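NRPS (PDB 6NKI) holds NADPH in a Rossmann-type dinucleotide-binding domain of the male sterility protein family, probably as part of a nonribosomal peptide synthetase. Local coordinates at residues 22-27 / 45-50; 50-55 / 84-89; 123-128 / 145-150. All blocks are in the same frame, centred on the assembly; numbering follows the deposited sequence.

The three contacts lie on one parallel sheet, in which strand 22-27 runs between strands 47-54 and 122-125, with 84-88 beyond 47-54 at one edge. Interactions 1 and 2 share V50, have centres about 12 Å apart, and are joined by probable hydrogen bonds from L26 N to Y51 O (2.6 Å) and from L53 N to L26 O (2.8 Å). On the other flank, I124 N and F25 O (3.0 Å) link interaction 3 to interaction 1, centre to centre about 16 Å. Interactions 2 and 3 do not touch, yet both reach NADPH, through R55 and through C126 and A128. The side chain of L26 in interaction 1 is about 9 Å from the bound NADPH.

Interaction 1: 22-27 / 45-50; sequences KRLFLT and NDVSIV
V50 CG1 sits beside two leucines of the neighbouring strand, 4.1 Å from L24 CD1 and 4.2 Å from L26 CB. The side chains of L24 and V50 leave the sheet together on one face. With CG of L24 between its backbone N and carbonyl carbon (chi1 62°), the CD1 branch is carried toward the valine. This face is covered by helix 32-43: L41 meets L24, L38 meets both L26 and V50. Strand 22-27, that helix and strand 47-54 make a right-handed beta-alpha-beta crossover, the opening unit of a Rossmann fold, in which the two strands are parallel. L24 N bonds weakly to I49 O (3.4 Å). The pairing then slips by one residue: K22 faces V47 but R23 faces I49, a beta bulge that sets S48 as the extra residue, and K22 O takes a weak bond from I49 N (3.3 Å). On the other face R23 CG lies 3.5 Å from I49 CG2, while its chain, extended to NE and then turned at the last bond, sets S48 OG over one guanidinium face, toward the rim, 3.8 Å from NH1. At the outer edge the K22 and D46 chains lie together, CG to CB 3.6 Å, and D46 OD2 has a weak bond from H289.

Interaction 2: 50-55 / 84-89; sequences VYVLAR and IQVWPG. With NDP (NADPH dihydro-nicotinamide-adenine-dinucleotide phosphate), chain B.
The Y51 and W87 rings form an offset stack, their centroids 4.3 Å apart and their planes turned by 19°. They are displaced so that W87 CZ2 lies over the middle of the tyrosine ring, while Y51 CB stands over the centre of the indole six-membered ring at 3.9 Å, a CH-pi contact almost on the ring normal. Both side chains have CG anti to the carbonyl carbon, and the indole reaches back along the strands to meet a tyrosine two pairs upstream of its own partner, L53. Q85 comes to the tyrosine from its edge instead: OE1 lies in the ring plane, 3.2 Å from CE1, with the amide turned 52° against the ring. F25 of strand 22-27 also meets the W87 ring, on the side of the sheet that carries Y51 and Q85, and H102 stacks on the indole.

The strands are parallel and joined by helix 59-72, a beta-alpha-beta unit of the Rossmann fold in which 84-88 is the edge strand. Their ladder includes Q85 N to V50 O and W87 N to V52 O. The opposite face is aliphatic: A54 CB touches V86 CG1 (3.5 Å), V52 CG2 meets V86 CG2 (3.9 Å), and I66 of helix 59-72 packs over V52, I84 and V86. Past the strand end, the fully extended R55 carries NH2 to O2X of the NADPH 2'-phosphate, 2.7 Å with 163° at the hydrogen, the oxygen lying in plane at the guanidinium edge. A basic residue at this place commonly reads that phosphate in NADP-binding Rossmann folds.

Interaction 3: 123-128 / 145-150; sequences IIHCGA and RSTFDI. With NDP (NADPH dihydro-nicotinamide-adenine-dinucleotide phosphate), chain B.
The I123 and I150 side chains pass head to flank, running opposite ways, with CD1 of I123 reaching 3.4 Å from CG2 of I150. A second contact uses the other branch of I150, whose CD1 lies 3.5 Å from H125 CD2 and comes obliquely at the imidazole. Strand residues 123-125 and helix residues 145-150 run nearly antiparallel (164°), the helix covering one side of the Rossmann sheet. L163 of the next strand packs on both isoleucines.

Two hydroxyls lie near the far end of the histidine. With CG of H125 anti to its backbone N (chi1 -177°), the ring is carried out toward the helix, putting NE2 3.3 Å from S146 OG, and T147 OG1 is near CE1. A142 O bonds S146 OG, and N143 O bonds T147 OG1, which also meets S210 OG.

Toward the ligand, in the loop that follows the strand, C126 SG lies 3.5 Å from O3D of NADPH.

The buried contact thus has an apolar half, where I150 CD1 and Y165 of the neighbouring strand help place the imidazole, and a polar half, where backbone carbonyls of their own helix satisfy the S146 and T147 hydroxyls and probably fix how they are turned.

Interaction 1: 22-27 / 45-50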
loop_
_atom_site.group_PDB
_atom_site.type_symbol
_atom_site.label_atom_id
_atom_site.label_comp_id
_atom_site.label_asym_id
_atom_site.label_seq_id
_atom_site.Cartn_x
_atom_site.Cartn_y
_atom_site.Cartn_z
ATOM N N LYS A 22 -17.117 20.538 5.312
ATOM C CA LYS A 22 -15.873 21.008 4.706
ATOM C C LYS A 22 -16.090 21.370 3.243
ATOM O O LYS A 22 -16.645 20.581 2.478
ATOM C CB LYS A 22 -14.778 19.950 4.807
ATOM C CG LYS A 22 -14.254 19.672 6.198
ATOM C CD LYS A 22 -13.311 20.770 6.654
ATOM C CE LYS A 22 -12.564 20.366 7.912
ATOM N NZ LYS A 22 -11.573 21.400 8.294
ATOM N N ARG A 23 -15.618 22.559 2.879
ATOM C CA ARG A 23 -15.682 23.021 1.475
ATOM C C ARG A 23 -14.244 23.295 1.039
ATOM O O ARG A 23 -13.554 24.051 1.748
ATOM C CB ARG A 23 -16.541 24.283 1.380
ATOM C CG ARG A 23 -18.033 24.032 1.537
ATOM C CD ARG A 23 -18.821 25.290 1.851
ATOM N NE ARG A 23 -20.183 25.161 1.356
ATOM C CZ ARG A 23 -21.233 24.849 2.102
ATOM N NH1 ARG A 23 -21.086 24.645 3.399
ATOM N NH2 ARG A 23 -22.429 24.750 1.550
ATOM N N LEU A 24 -13.807 22.686 -0.064
ATOM C CA LEU A 24 -12.427 22.933 -0.550
ATOM C C LEU A 24 -12.411 23.073 -2.069
ATOM O O LEU A 24 -13.375 22.669 -2.732
ATOM C CB LEU A 24 -11.420 21.910 -0.014
ATOM C CG LEU A 24 -11.646 20.456 -0.406
ATOM C CD1 LEU A 24 -11.133 20.203 -1.808
ATOM C CD2 LEU A 24 -10.955 19.541 0.586
ATOM N N PHE A 25 -11.328 23.658 -2.557
ATOM C CA PHE A 25 -11.134 24.052 -3.948
ATOM C C PHE A 25 -9.969 23.290 -4.553
ATOM O O PHE A 25 -8.900 23.162 -3.944
ATOM C CB PHE A 25 -10.912 25.599 -4.094
ATOM C CG PHE A 25 -10.396 26.017 -5.449
ATOM C CD1 PHE A 25 -11.220 25.987 -6.576
ATOM C CD2 PHE A 25 -9.081 26.442 -5.595
ATOM C CE1 PHE A 25 -10.733 26.357 -7.825
ATOM C CE2 PHE A 25 -8.587 26.830 -6.837
ATOM C CZ PHE A 25 -9.412 26.788 -7.950
ATOM N N LEU A 26 -10.177 22.816 -5.772
ATOM C CA LEU A 26 -9.264 21.881 -6.406
ATOM C C LEU A 26 -9.023 22.288 -7.846
ATOM O O LEU A 26 -9.975 22.512 -8.594
ATOM C CB LEU A 26 -9.847 20.457 -6.377
ATOM C CG LEU A 26 -9.056 19.311 -6.998
ATOM C CD1 LEU A 26 -7.794 19.072 -6.184
ATOM C CD2 LEU A 26 -9.932 18.043 -7.072
ATOM N N THR A 27 -7.759 22.329 -8.241
ATOM C CA THR A 27 -7.382 22.381 -9.645
ATOM C C THR A 27 -6.756 21.052 -10.063
ATOM O O THR A 27 -6.223 20.311 -9.231
ATOM C CB THR A 27 -6.417 23.545 -9.909
ATOM O OG1 THR A 27 -6.032 23.537 -11.291
ATOM C CG2 THR A 27 -5.194 23.461 -9.010
ATOM N N ASN A 45 -16.456 12.036 4.599
ATOM C CA ASN A 45 -17.723 12.566 5.093
ATOM C C ASN A 45 -17.654 14.043 5.461
ATOM O O ASN A 45 -18.678 14.732 5.393
ATOM C CB ASN A 45 -18.207 11.757 6.301
ATOM C CG ASN A 45 -18.889 10.457 5.907
ATOM O OD1 ASN A 45 -19.726 10.434 5.003
ATOM N ND2 ASN A 45 -18.538 9.368 6.591
ATOM N N ASP A 46 -16.483 14.552 5.863
ATOM C CA ASP A 46 -16.424 15.948 6.295
ATOM C C ASP A 46 -16.625 16.920 5.140
ATOM O O ASP A 46 -17.215 17.990 5.332
ATOM C CB ASP A 46 -15.102 16.260 7.001
ATOM C CG ASP A 46 -15.069 15.767 8.430
ATOM O OD1 ASP A 46 -16.154 15.631 9.041
ATOM O OD2 ASP A 46 -13.958 15.547 8.953
ATOM N N VAL A 47 -16.152 16.572 3.942
ATOM C CA VAL A 47 -16.191 17.509 2.829
ATOM C C VAL A 47 -17.632 17.698 2.360
ATOM O O VAL A 47 -18.360 16.730 2.104
ATOM C CB VAL A 47 -15.256 17.039 1.705
ATOM C CG1 VAL A 47 -15.653 15.698 1.237
ATOM C CG2 VAL A 47 -15.299 18.013 0.546
ATOM N N SER A 48 -18.054 18.964 2.266
ATOM C CA SER A 48 -19.437 19.325 1.981
ATOM C C SER A 48 -19.666 19.750 0.539
ATOM O O SER A 48 -20.808 19.688 0.071
ATOM C CB SER A 48 -19.880 20.452 2.922
ATOM O OG SER A 48 -21.192 20.904 2.631
ATOM N N ILE A 49 -18.619 20.169 -0.173
ATOM C CA ILE A 49 -18.728 20.568 -1.574
ATOM C C ILE A 49 -17.290 20.591 -2.085
ATOM O O ILE A 49 -16.357 20.811 -1.303
ATOM C CB ILE A 49 -19.435 21.944 -1.734
ATOM C CG1 ILE A 49 -20.232 22.056 -3.044
ATOM C CG2 ILE A 49 -18.432 23.079 -1.770
ATOM C CD1 ILE A 49 -21.582 21.340 -3.052
ATOM N N VAL A 50 -17.071 20.362 -3.378
ATOM C CA VAL A 50 -15.745 20.584 -3.945
ATOM C C VAL A 50 -15.875 21.502 -5.151
ATOM O O VAL A 50 -16.746 21.297 -6.006
ATOM C CB VAL A 50 -15.030 19.270 -4.333
ATOM C CG1 VAL A 50 -13.646 19.555 -4.936
ATOM C CG2 VAL A 50 -14.910 18.346 -3.133
#

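Interaction 2: 50-55 / 84-89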
loop_
_atom_site.group_PDB
_atom_site.type_symbol
_atom_site.label_atom_id
_atom_site.label_comp_id
_atom_site.label_asym_id
_atom_site.label_seq_id
_atom_site.Cartn_x
_atom_site.Cartn_y
_atom_site.Cartn_z
ATOM N N VAL A 50 -17.071 20.362 -3.378
ATOM C CA VAL A 50 -15.745 20.584 -3.945
ATOM C C VAL A 50 -15.875 21.502 -5.151
ATOM O O VAL A 50 -16.746 21.297 -6.006
ATOM C CB VAL A 50 -15.030 19.270 -4.333
ATOM C CG1 VAL A 50 -13.646 19.555 -4.936
ATOM C CG2 VAL A 50 -14.910 18.346 -3.133
ATOM N N TYR A 51 -15.014 22.520 -5.209
ATOM C CA TYR A 51 -14.922 23.398 -6.369
ATOM C C TYR A 51 -13.725 22.962 -7.195
ATOM O O TYR A 51 -12.617 22.844 -6.661
ATOM C CB TYR A 51 -14.738 24.875 -5.980
ATOM C CG TYR A 51 -15.702 25.440 -4.970
ATOM C CD1 TYR A 51 -17.049 25.571 -5.262
ATOM C CD2 TYR A 51 -15.242 25.930 -3.745
ATOM C CE1 TYR A 51 -17.942 26.137 -4.328
ATOM C CE2 TYR A 51 -16.128 26.487 -2.806
ATOM C CZ TYR A 51 -17.475 26.590 -3.112
ATOM O OH TYR A 51 -18.355 27.125 -2.206
ATOM N N VAL A 52 -13.931 22.751 -8.492
ATOM C CA VAL A 52 -12.858 22.280 -9.365
ATOM C C VAL A 52 -12.641 23.261 -10.528
ATOM O O VAL A 52 -13.577 23.599 -11.269
ATOM C CB VAL A 52 -13.114 20.848 -9.861
ATOM C CG1 VAL A 52 -13.119 19.910 -8.685
ATOM C CG2 VAL A 52 -14.434 20.739 -10.579
ATOM N N LEU A 53 -11.398 23.724 -10.651
ATOM C CA LEU A 53 -10.946 24.448 -11.820
ATOM C C LEU A 53 -11.176 23.603 -13.057
ATOM O O LEU A 53 -10.828 22.420 -13.093
ATOM C CB LEU A 53 -9.459 24.789 -11.680
ATOM C CG LEU A 53 -8.986 25.903 -12.638
ATOM C CD1 LEU A 53 -9.754 27.215 -12.366
ATOM C CD2 LEU A 53 -7.480 26.188 -12.602
ATOM N N ALA A 54 -11.771 24.201 -14.076
ATOM C CA ALA A 54 -11.964 23.540 -15.358
ATOM C C ALA A 54 -11.366 24.410 -16.449
ATOM O O ALA A 54 -11.787 25.559 -16.634
ATOM C CB ALA A 54 -13.438 23.274 -15.639
ATOM N N ARG A 55 -10.376 23.860 -17.154
ATOM C CA ARG A 55 -9.742 24.567 -18.261
ATOM C C ARG A 55 -10.779 25.076 -19.250
ATOM O O ARG A 55 -10.684 26.211 -19.730
ATOM C CB ARG A 55 -8.738 23.632 -18.945
ATOM C CG ARG A 55 -7.895 24.258 -20.045
ATOM C CD ARG A 55 -6.838 23.274 -20.552
ATOM N NE ARG A 55 -6.077 23.806 -21.682
ATOM C CZ ARG A 55 -5.081 23.162 -22.285
ATOM N NH1 ARG A 55 -4.449 23.720 -23.312
ATOM N NH2 ARG A 55 -4.713 21.961 -21.859
ATOM N N ILE A 84 -20.374 18.660 -6.393
ATOM C CA ILE A 84 -19.343 19.236 -7.239
ATOM C C ILE A 84 -19.847 20.548 -7.836
ATOM O O ILE A 84 -21.003 20.652 -8.266
ATOM C CB ILE A 84 -18.934 18.215 -8.321
ATOM C CG1 ILE A 84 -17.666 18.637 -9.045
ATOM C CG2 ILE A 84 -20.053 17.981 -9.313
ATOM C CD1 ILE A 84 -17.061 17.470 -9.803
ATOM N N GLN A 85 -18.997 21.570 -7.799
ATOM C CA GLN A 85 -19.263 22.816 -8.506
ATOM C C GLN A 85 -18.045 23.163 -9.342
ATOM O O GLN A 85 -16.911 23.123 -8.851
ATOM C CB GLN A 85 -19.616 23.961 -7.555
ATOM C CG GLN A 85 -20.975 23.786 -6.918
ATOM C CD GLN A 85 -21.409 24.998 -6.118
ATOM O OE1 GLN A 85 -20.683 25.993 -6.017
ATOM N NE2 GLN A 85 -22.601 24.917 -5.538
ATOM N N VAL A 86 -18.278 23.494 -10.596
ATOM C CA VAL A 86 -17.201 23.713 -11.542
ATOM C C VAL A 86 -17.004 25.216 -11.708
ATOM O O VAL A 86 -17.970 25.962 -11.916
ATOM C CB VAL A 86 -17.513 23.026 -12.879
ATOM C CG1 VAL A 86 -16.432 23.299 -13.877
ATOM C CG2 VAL A 86 -17.663 21.537 -12.663
ATOM N N TRP A 87 -15.759 25.663 -11.596
ATOM C CA TRP A 87 -15.417 27.061 -11.841
ATOM C C TRP A 87 -14.573 27.176 -13.092
ATOM O O TRP A 87 -13.387 26.763 -13.078
ATOM C CB TRP A 87 -14.667 27.676 -10.664
ATOM C CG TRP A 87 -15.454 27.907 -9.422
ATOM C CD1 TRP A 87 -16.802 27.784 -9.248
ATOM C CD2 TRP A 87 -14.919 28.297 -8.168
ATOM N NE1 TRP A 87 -17.138 28.080 -7.948
ATOM C CE2 TRP A 87 -15.992 28.393 -7.266
ATOM C CE3 TRP A 87 -13.632 28.579 -7.720
ATOM C CZ2 TRP A 87 -15.810 28.755 -5.950
ATOM C CZ3 TRP A 87 -13.457 28.938 -6.410
ATOM C CH2 TRP A 87 -14.536 29.026 -5.541
ATOM N N PRO A 88 -15.087 27.740 -14.167
ATOM C CA PRO A 88 -14.262 27.999 -15.351
ATOM C C PRO A 88 -13.054 28.864 -15.003
ATOM O O PRO A 88 -13.157 29.829 -14.243
ATOM C CB PRO A 88 -15.219 28.717 -16.301
ATOM C CG PRO A 88 -16.595 28.312 -15.833
ATOM C CD PRO A 88 -16.482 28.184 -14.349
ATOM N N GLY A 89 -11.914 28.510 -15.573
ATOM C CA GLY A 89 -10.696 29.215 -15.246
ATOM C C GLY A 89 -9.533 28.740 -16.085
ATOM O O GLY A 89 -9.696 27.972 -17.035
HETATM P PA NDP B . -2.111 16.478 -17.851
HETATM O O1A NDP B . -0.743 16.965 -18.233
HETATM O O2A NDP B . -3.263 16.705 -18.794
HETATM O O5B NDP B . -2.564 16.929 -16.292
HETATM C C5B NDP B . -2.251 18.265 -16.114
HETATM C C4B NDP B . -3.451 18.986 -15.494
HETATM O O4B NDP B . -3.204 20.416 -15.582
HETATM C C3B NDP B . -4.731 18.632 -16.233
HETATM O O3B NDP B . -5.773 18.586 -15.317
HETATM C C2B NDP B . -4.990 19.856 -17.184
HETATM O O2B NDP B . -6.302 20.125 -17.424
HETATM C C1B NDP B . -4.311 21.007 -16.294
HETATM N N9A NDP B . -3.809 22.160 -17.126
HETATM C C8A NDP B . -2.785 22.177 -18.101
HETATM N N7A NDP B . -2.596 23.401 -18.658
HETATM C C5A NDP B . -3.551 24.217 -18.012
HETATM C C6A NDP B . -3.873 25.586 -18.135
HETATM N N6A NDP B . -3.203 26.399 -19.025
HETATM N N1A NDP B . -4.864 26.154 -17.383
HETATM C C2A NDP B . -5.501 25.301 -16.522
HETATM N N3A NDP B . -5.313 24.002 -16.284
HETATM C C4A NDP B . -4.310 23.461 -17.059
HETATM O O3 NDP B . -1.957 14.809 -17.719
HETATM P PN NDP B . -0.545 14.402 -17.044
HETATM O O1N NDP B . -0.552 12.958 -16.724
HETATM O O2N NDP B . 0.621 15.026 -17.782
HETATM O O5D NDP B . -0.335 15.151 -15.366
HETATM C C5D NDP B . -1.375 14.814 -14.443
HETATM C C4D NDP B . -0.817 14.566 -12.957
HETATM O O4D NDP B . 0.040 13.416 -12.916
HETATM C C3D NDP B . 0.032 15.762 -12.433
HETATM O O3D NDP B . -0.569 16.272 -11.259
HETATM C C2D NDP B . 1.449 15.210 -12.113
HETATM O O2D NDP B . 1.896 15.524 -10.806
HETATM C C1D NDP B . 1.255 13.717 -12.160
HETATM N N1N NDP B . 2.352 12.937 -12.907
HETATM C C2N NDP B . 1.928 11.767 -13.460
HETATM C C3N NDP B . 2.731 10.970 -14.181
HETATM C C7N NDP B . 2.041 9.762 -14.569
HETATM O O7N NDP B . 0.881 9.685 -14.963
HETATM N N7N NDP B . 2.745 8.627 -14.332
HETATM C C4N NDP B . 4.197 11.308 -14.489
HETATM C C5N NDP B . 4.643 12.524 -13.726
HETATM C C6N NDP B . 3.769 13.276 -12.992
HETATM P P2B NDP B . -6.912 19.554 -19.102
HETATM O O1X NDP B . -8.370 19.855 -18.941
HETATM O O2X NDP B . -6.120 20.430 -20.079
HETATM O O3X NDP B . -6.487 18.125 -18.972
#

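Interaction 3: 123-128 / 145-150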
loop_
_atom_site.group_PDB
_atom_site.type_symbol
_atom_site.label_atom_id
_atom_site.label_comp_id
_atom_site.label_asym_id
_atom_site.label_seq_id
_atom_site.Cartn_x
_atom_site.Cartn_y
_atom_site.Cartn_z
ATOM N N ILE A 123 -7.488 24.255 0.079
ATOM C CA ILE A 123 -7.291 24.123 -1.353
ATOM C C ILE A 123 -6.102 23.224 -1.617
ATOM O O ILE A 123 -5.126 23.201 -0.859
ATOM C CB ILE A 123 -7.115 25.478 -2.069
ATOM C CG1 ILE A 123 -5.874 26.197 -1.583
ATOM C CG2 ILE A 123 -8.327 26.394 -1.861
ATOM C CD1 ILE A 123 -5.712 27.522 -2.251
ATOM N N ILE A 124 -6.212 22.455 -2.690
ATOM C CA ILE A 124 -5.127 21.618 -3.182
ATOM C C ILE A 124 -4.777 22.113 -4.575
ATOM O O ILE A 124 -5.613 22.061 -5.488
ATOM C CB ILE A 124 -5.514 20.130 -3.218
ATOM C CG1 ILE A 124 -5.793 19.599 -1.813
ATOM C CG2 ILE A 124 -4.408 19.347 -3.848
ATOM C CD1 ILE A 124 -7.238 19.693 -1.387
ATOM N N HIS A 125 -3.564 22.592 -4.739
ATOM C CA HIS A 125 -3.131 23.056 -6.046
ATOM C C HIS A 125 -2.394 21.900 -6.716
ATOM O O HIS A 125 -1.195 21.702 -6.507
ATOM C CB HIS A 125 -2.305 24.339 -5.934
ATOM C CG HIS A 125 -1.885 24.893 -7.254
ATOM N ND1 HIS A 125 -0.615 24.733 -7.757
ATOM C CD2 HIS A 125 -2.585 25.545 -8.210
ATOM C CE1 HIS A 125 -0.532 25.306 -8.945
ATOM N NE2 HIS A 125 -1.716 25.809 -9.243
ATOM N N CYS A 126 -3.132 21.153 -7.544
ATOM C CA CYS A 126 -2.644 20.012 -8.312
ATOM C C CYS A 126 -2.491 20.300 -9.806
ATOM O O CYS A 126 -1.621 19.705 -10.456
ATOM C CB CYS A 126 -3.590 18.815 -8.123
ATOM S SG CYS A 126 -3.040 17.319 -8.973
ATOM N N GLY A 127 -3.307 21.204 -10.350
ATOM C CA GLY A 127 -3.178 21.678 -11.715
ATOM C C GLY A 127 -1.807 22.210 -12.088
ATOM O O GLY A 127 -1.223 23.037 -11.381
ATOM N N ALA A 128 -1.290 21.719 -13.212
ATOM C CA ALA A 128 -0.014 22.142 -13.770
ATOM C C ALA A 128 -0.133 22.062 -15.285
ATOM O O ALA A 128 -1.216 21.821 -15.823
ATOM C CB ALA A 128 1.132 21.279 -13.241
ATOM N N ARG A 145 2.299 31.829 -11.033
ATOM C CA ARG A 145 1.406 32.953 -10.747
ATOM C C ARG A 145 0.161 32.475 -10.020
ATOM O O ARG A 145 -0.289 33.098 -9.050
ATOM C CB ARG A 145 1.023 33.645 -12.055
ATOM C CG ARG A 145 0.054 34.825 -11.982
ATOM C CD ARG A 145 0.725 36.129 -11.628
ATOM N NE ARG A 145 -0.231 37.230 -11.782
ATOM C CZ ARG A 145 0.027 38.513 -11.537
ATOM N NH1 ARG A 145 1.236 38.896 -11.145
ATOM N NH2 ARG A 145 -0.926 39.420 -11.712
ATOM N N SER A 146 -0.411 31.377 -10.506
ATOM C CA SER A 146 -1.472 30.642 -9.843
ATOM C C SER A 146 -1.129 30.440 -8.368
ATOM O O SER A 146 -1.971 30.680 -7.494
ATOM C CB SER A 146 -1.698 29.319 -10.591
ATOM O OG SER A 146 -0.523 28.527 -10.650
ATOM N N THR A 147 0.119 30.050 -8.080
ATOM C CA THR A 147 0.532 29.858 -6.692
ATOM C C THR A 147 0.556 31.191 -5.955
ATOM O O THR A 147 0.087 31.296 -4.815
ATOM C CB THR A 147 1.905 29.159 -6.635
ATOM O OG1 THR A 147 1.871 27.913 -7.360
ATOM C CG2 THR A 147 2.323 28.868 -5.186
ATOM N N PHE A 148 1.088 32.228 -6.610
ATOM C CA PHE A 148 1.096 33.573 -6.045
ATOM C C PHE A 148 -0.321 34.062 -5.786
ATOM O O PHE A 148 -0.625 34.591 -4.710
ATOM C CB PHE A 148 1.832 34.516 -6.999
ATOM C CG PHE A 148 1.949 35.938 -6.498
ATOM C CD1 PHE A 148 2.904 36.282 -5.549
ATOM C CD2 PHE A 148 1.106 36.929 -6.986
ATOM C CE1 PHE A 148 3.010 37.574 -5.096
ATOM C CE2 PHE A 148 1.211 38.224 -6.535
ATOM C CZ PHE A 148 2.161 38.548 -5.588
ATOM N N ASP A 149 -1.203 33.902 -6.774
ATOM C CA ASP A 149 -2.601 34.266 -6.578
ATOM C C ASP A 149 -3.187 33.556 -5.359
ATOM O O ASP A 149 -3.982 34.144 -4.615
ATOM C CB ASP A 149 -3.402 33.929 -7.842
ATOM C CG ASP A 149 -3.021 34.797 -9.041
ATOM O OD1 ASP A 149 -2.661 35.978 -8.840
ATOM O OD2 ASP A 149 -3.071 34.282 -10.184
ATOM N N ILE A 150 -2.763 32.295 -5.126
ATOM C CA ILE A 150 -3.344 31.429 -4.093
ATOM C C ILE A 150 -2.980 31.899 -2.682
ATOM O O ILE A 150 -3.829 31.885 -1.780
ATOM C CB ILE A 150 -2.943 29.949 -4.340
ATOM C CG1 ILE A 150 -3.903 29.254 -5.305
ATOM C CG2 ILE A 150 -2.839 29.129 -3.055
ATOM C CD1 ILE A 150 -3.375 27.986 -5.795
HETATM P PA NDP B . -2.111 16.478 -17.851
HETATM O O1A NDP B . -0.743 16.965 -18.233
HETATM O O2A NDP B . -3.263 16.705 -18.794
HETATM O O5B NDP B . -2.564 16.929 -16.292
HETATM C C5B NDP B . -2.251 18.265 -16.114
HETATM C C4B NDP B . -3.451 18.986 -15.494
HETATM O O4B NDP B . -3.204 20.416 -15.582
HETATM C C3B NDP B . -4.731 18.632 -16.233
HETATM O O3B NDP B . -5.773 18.586 -15.317
HETATM C C2B NDP B . -4.990 19.856 -17.184
HETATM O O2B NDP B . -6.302 20.125 -17.424
HETATM C C1B NDP B . -4.311 21.007 -16.294
HETATM N N9A NDP B . -3.809 22.160 -17.126
HETATM C C8A NDP B . -2.785 22.177 -18.101
HETATM N N7A NDP B . -2.596 23.401 -18.658
HETATM C C5A NDP B . -3.551 24.217 -18.012
HETATM C C6A NDP B . -3.873 25.586 -18.135
HETATM N N6A NDP B . -3.203 26.399 -19.025
HETATM N N1A NDP B . -4.864 26.154 -17.383
HETATM C C2A NDP B . -5.501 25.301 -16.522
HETATM N N3A NDP B . -5.313 24.002 -16.284
HETATM C C4A NDP B . -4.310 23.461 -17.059
HETATM O O3 NDP B . -1.957 14.809 -17.719
HETATM P PN NDP B . -0.545 14.402 -17.044
HETATM O O1N NDP B . -0.552 12.958 -16.724
HETATM O O2N NDP B . 0.621 15.026 -17.782
HETATM O O5D NDP B . -0.335 15.151 -15.366
HETATM C C5D NDP B . -1.375 14.814 -14.443
HETATM C C4D NDP B . -0.817 14.566 -12.957
HETATM O O4D NDP B . 0.040 13.416 -12.916
HETATM C C3D NDP B . 0.032 15.762 -12.433
HETATM O O3D NDP B . -0.569 16.272 -11.259
HETATM C C2D NDP B . 1.449 15.210 -12.113
HETATM O O2D NDP B . 1.896 15.524 -10.806
HETATM C C1D NDP B . 1.255 13.717 -12.160
HETATM N N1N NDP B . 2.352 12.937 -12.907
HETATM C C2N NDP B . 1.928 11.767 -13.460
HETATM C C3N NDP B . 2.731 10.970 -14.181
HETATM C C7N NDP B . 2.041 9.762 -14.569
HETATM O O7N NDP B . 0.881 9.685 -14.963
HETATM N N7N NDP B . 2.745 8.627 -14.332
HETATM C C4N NDP B . 4.197 11.308 -14.489
HETATM C C5N NDP B . 4.643 12.524 -13.726
HETATM C C6N NDP B . 3.769 13.276 -12.992
HETATM P P2B NDP B . -6.912 19.554 -19.102
HETATM O O1X NDP B . -8.370 19.855 -18.941
HETATM O O2X NDP B . -6.120 20.430 -20.079
HETATM O O3X NDP B . -6.487 18.125 -18.972
#